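Long-range contact in glycerol kinase, putative (Plasmodium falciparum, PDB 2W40), which probably phosphorylates glycerol with ATP to give sn-glycerol 3-phosphate, the entry step of glycerol degradation: residues K97-A102 with P151-K156. Residues are numbered along the deposited sequence; the frame is centred on the assembly and turned at random.
Sequences KPLYNA and PEIKQK. With EDO (1,2-ethanediol), chain B.
Leu99, in the loop between strands 88-92 and 102-103, faces helix 151-158, and its CA lies 6.9 Å from that of Ile153. The leucine side chain fits among three helix residues. Its CB meets CG1 of Ile153 at 3.8 Å, and the two side chains run past each other in opposite directions. Leu99 CG stands anti to the carbonyl carbon (chi1 -63°), which sends the two methyls on toward the helix. CD1 touches CD of Lys156 at 3.9 Å. CD2 lies 3.8 Å from CD of Glu152, against the carboxylate end of an extended side chain. The aliphatic part of Lys156 crosses the leucine methyls at an angle. The lysine side chain bends at its last two torsions, and NZ goes to Thr161 and to a salt bridge with Asp92.

Both segments belong to the N-terminal FGGY domain, of the actin-like ATPase clan. In the chain they fall between strands 74-83 and 225-228 of its six-stranded mixed sheet. The contact lies near the surface, away from the ADP-binding residues. Leu146 of helix 140-149 touches both Ile153 and Tyr100, while Ile90 of strand 88-92 touches Leu99 and Ile153.

One water bridges the segments. It donates to Leu99 O (2.8 Å) and to Glu152 OE1 (2.6 Å), tying the loop backbone to the carboxylate. Tyr100 adds a looser touch, CB to Ile153 CD1 at 4.2 Å. Its ring leads away from the helix. O1 of an ethanediol, probably from the crystallisation liquor, lies in the ring plane at its edge and donates to Tyr100 OH (2.6 Å), which also bonds with Glu46 and Arg109.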
loop_
_atom_site.group_PDB
_atom_site.type_symbol
_atom_site.label_atom_id
_atom_site.label_comp_id
_atom_site.label_asym_id
_atom_site.label_seq_id
_atom_site.Cartn_x
_atom_site.Cartn_y
_atom_site.Cartn_z
ATOM N N LYS C 97 -30.813 11.487 24.967
ATOM C CA LYS C 97 -30.704 11.015 23.585
ATOM C C LYS C 97 -29.627 11.785 22.812
ATOM O O LYS C 97 -29.681 13.008 22.759
ATOM C CB LYS C 97 -32.004 11.270 22.856
ATOM C CG LYS C 97 -32.136 10.431 21.611
ATOM C CD LYS C 97 -33.541 10.651 20.802
ATOM N N PRO C 98 -28.659 11.104 22.224
ATOM C CA PRO C 98 -27.673 11.744 21.359
ATOM C C PRO C 98 -28.343 12.361 20.159
ATOM O O PRO C 98 -29.240 11.755 19.592
ATOM C CB PRO C 98 -26.751 10.592 20.914
ATOM C CG PRO C 98 -26.911 9.604 21.927
ATOM C CD PRO C 98 -28.328 9.676 22.432
ATOM N N LEU C 99 -27.864 13.535 19.766
ATOM C CA LEU C 99 -28.420 14.193 18.601
ATOM C C LEU C 99 -27.648 13.792 17.348
ATOM O O LEU C 99 -28.063 14.149 16.244
ATOM C CB LEU C 99 -28.455 15.702 18.856
ATOM C CG LEU C 99 -29.338 16.179 20.012
ATOM C CD1 LEU C 99 -29.035 17.608 20.201
ATOM C CD2 LEU C 99 -30.785 16.096 19.683
ATOM N N TYR C 100 -26.476 13.161 17.527
ATOM C CA TYR C 100 -25.644 12.677 16.481
ATOM C C TYR C 100 -24.686 11.681 17.083
ATOM O O TYR C 100 -24.533 11.665 18.267
ATOM C CB TYR C 100 -24.885 13.852 15.854
ATOM C CG TYR C 100 -24.205 13.464 14.516
ATOM C CD1 TYR C 100 -24.924 13.476 13.354
ATOM C CD2 TYR C 100 -22.829 13.136 14.426
ATOM C CE1 TYR C 100 -24.311 13.065 12.128
ATOM C CE2 TYR C 100 -22.220 12.813 13.264
ATOM C CZ TYR C 100 -22.943 12.781 12.084
ATOM O OH TYR C 100 -22.420 12.421 10.845
ATOM N N ASN C 101 -24.040 10.856 16.258
ATOM C CA ASN C 101 -22.949 9.988 16.751
ATOM C C ASN C 101 -21.864 10.792 17.448
ATOM O O ASN C 101 -21.694 11.975 17.222
ATOM C CB ASN C 101 -22.312 9.189 15.638
ATOM C CG ASN C 101 -23.076 7.893 15.242
ATOM O OD1 ASN C 101 -22.880 7.369 14.094
ATOM N ND2 ASN C 101 -23.946 7.427 16.051
ATOM N N ALA C 102 -21.030 10.113 18.227
ATOM C CA ALA C 102 -19.773 10.721 18.644
ATOM C C ALA C 102 -18.931 10.962 17.361
ATOM O O ALA C 102 -18.787 10.094 16.561
ATOM C CB ALA C 102 -19.019 9.827 19.659
ATOM N N PRO C 151 -29.605 21.813 12.047
ATOM C CA PRO C 151 -30.288 22.881 12.753
ATOM C C PRO C 151 -30.890 22.473 14.064
ATOM O O PRO C 151 -31.002 23.289 14.899
ATOM C CB PRO C 151 -31.346 23.371 11.780
ATOM C CG PRO C 151 -31.111 22.728 10.458
ATOM C CD PRO C 151 -30.056 21.638 10.638
ATOM N N GLU C 152 -31.275 21.215 14.275
ATOM C CA GLU C 152 -31.728 20.796 15.602
ATOM C C GLU C 152 -30.673 21.003 16.703
ATOM O O GLU C 152 -30.951 21.439 17.793
ATOM C CB GLU C 152 -32.173 19.297 15.531
ATOM C CG GLU C 152 -32.649 18.772 16.860
ATOM C CD GLU C 152 -33.022 17.342 16.825
ATOM O OE1 GLU C 152 -32.400 16.490 16.084
ATOM O OE2 GLU C 152 -33.964 17.100 17.644
ATOM N N ILE C 153 -29.454 20.670 16.346
ATOM C CA ILE C 153 -28.332 20.928 17.264
ATOM C C ILE C 153 -28.120 22.408 17.531
ATOM O O ILE C 153 -27.997 22.839 18.678
ATOM C CB ILE C 153 -27.003 20.238 16.811
ATOM C CG1 ILE C 153 -27.166 18.726 16.915
ATOM C CG2 ILE C 153 -25.834 20.736 17.682
ATOM C CD1 ILE C 153 -26.027 17.827 16.343
ATOM N N LYS C 154 -28.093 23.202 16.464
ATOM C CA LYS C 154 -27.994 24.604 16.626
ATOM C C LYS C 154 -29.090 25.152 17.536
ATOM O O LYS C 154 -28.855 25.992 18.441
ATOM C CB LYS C 154 -28.017 25.318 15.239
ATOM C CG LYS C 154 -27.891 26.830 15.327
ATOM C CD LYS C 154 -27.943 27.509 13.956
ATOM N N GLN C 155 -30.322 24.739 17.262
ATOM C CA GLN C 155 -31.484 25.247 18.023
ATOM C C GLN C 155 -31.415 24.890 19.522
ATOM O O GLN C 155 -31.843 25.632 20.432
ATOM C CB GLN C 155 -32.742 24.664 17.389
ATOM C CG GLN C 155 -33.052 25.340 15.978
ATOM C CD GLN C 155 -34.121 24.645 15.124
ATOM O OE1 GLN C 155 -34.240 25.000 13.931
ATOM N NE2 GLN C 155 -34.819 23.677 15.659
ATOM N N LYS C 156 -31.004 23.669 19.788
ATOM C CA LYS C 156 -30.985 23.152 21.164
ATOM C C LYS C 156 -29.765 23.664 21.924
ATOM O O LYS C 156 -29.870 23.761 23.143
ATOM C CB LYS C 156 -31.025 21.643 21.202
ATOM C CG LYS C 156 -32.382 21.006 20.774
ATOM C CD LYS C 156 -32.378 19.524 20.701
ATOM C CE LYS C 156 -32.401 18.931 22.056
ATOM N NZ LYS C 156 -33.487 19.385 22.955
HETATM C C1 EDO B . -24.716 10.960 9.185
HETATM O O1 EDO B . -24.165 12.348 8.857
HETATM C C2 EDO B . -23.996 9.673 9.769
HETATM O O2 EDO B . -23.789 9.532 11.265
HETATM O O HOH W 1 -29.941 16.031 15.304
#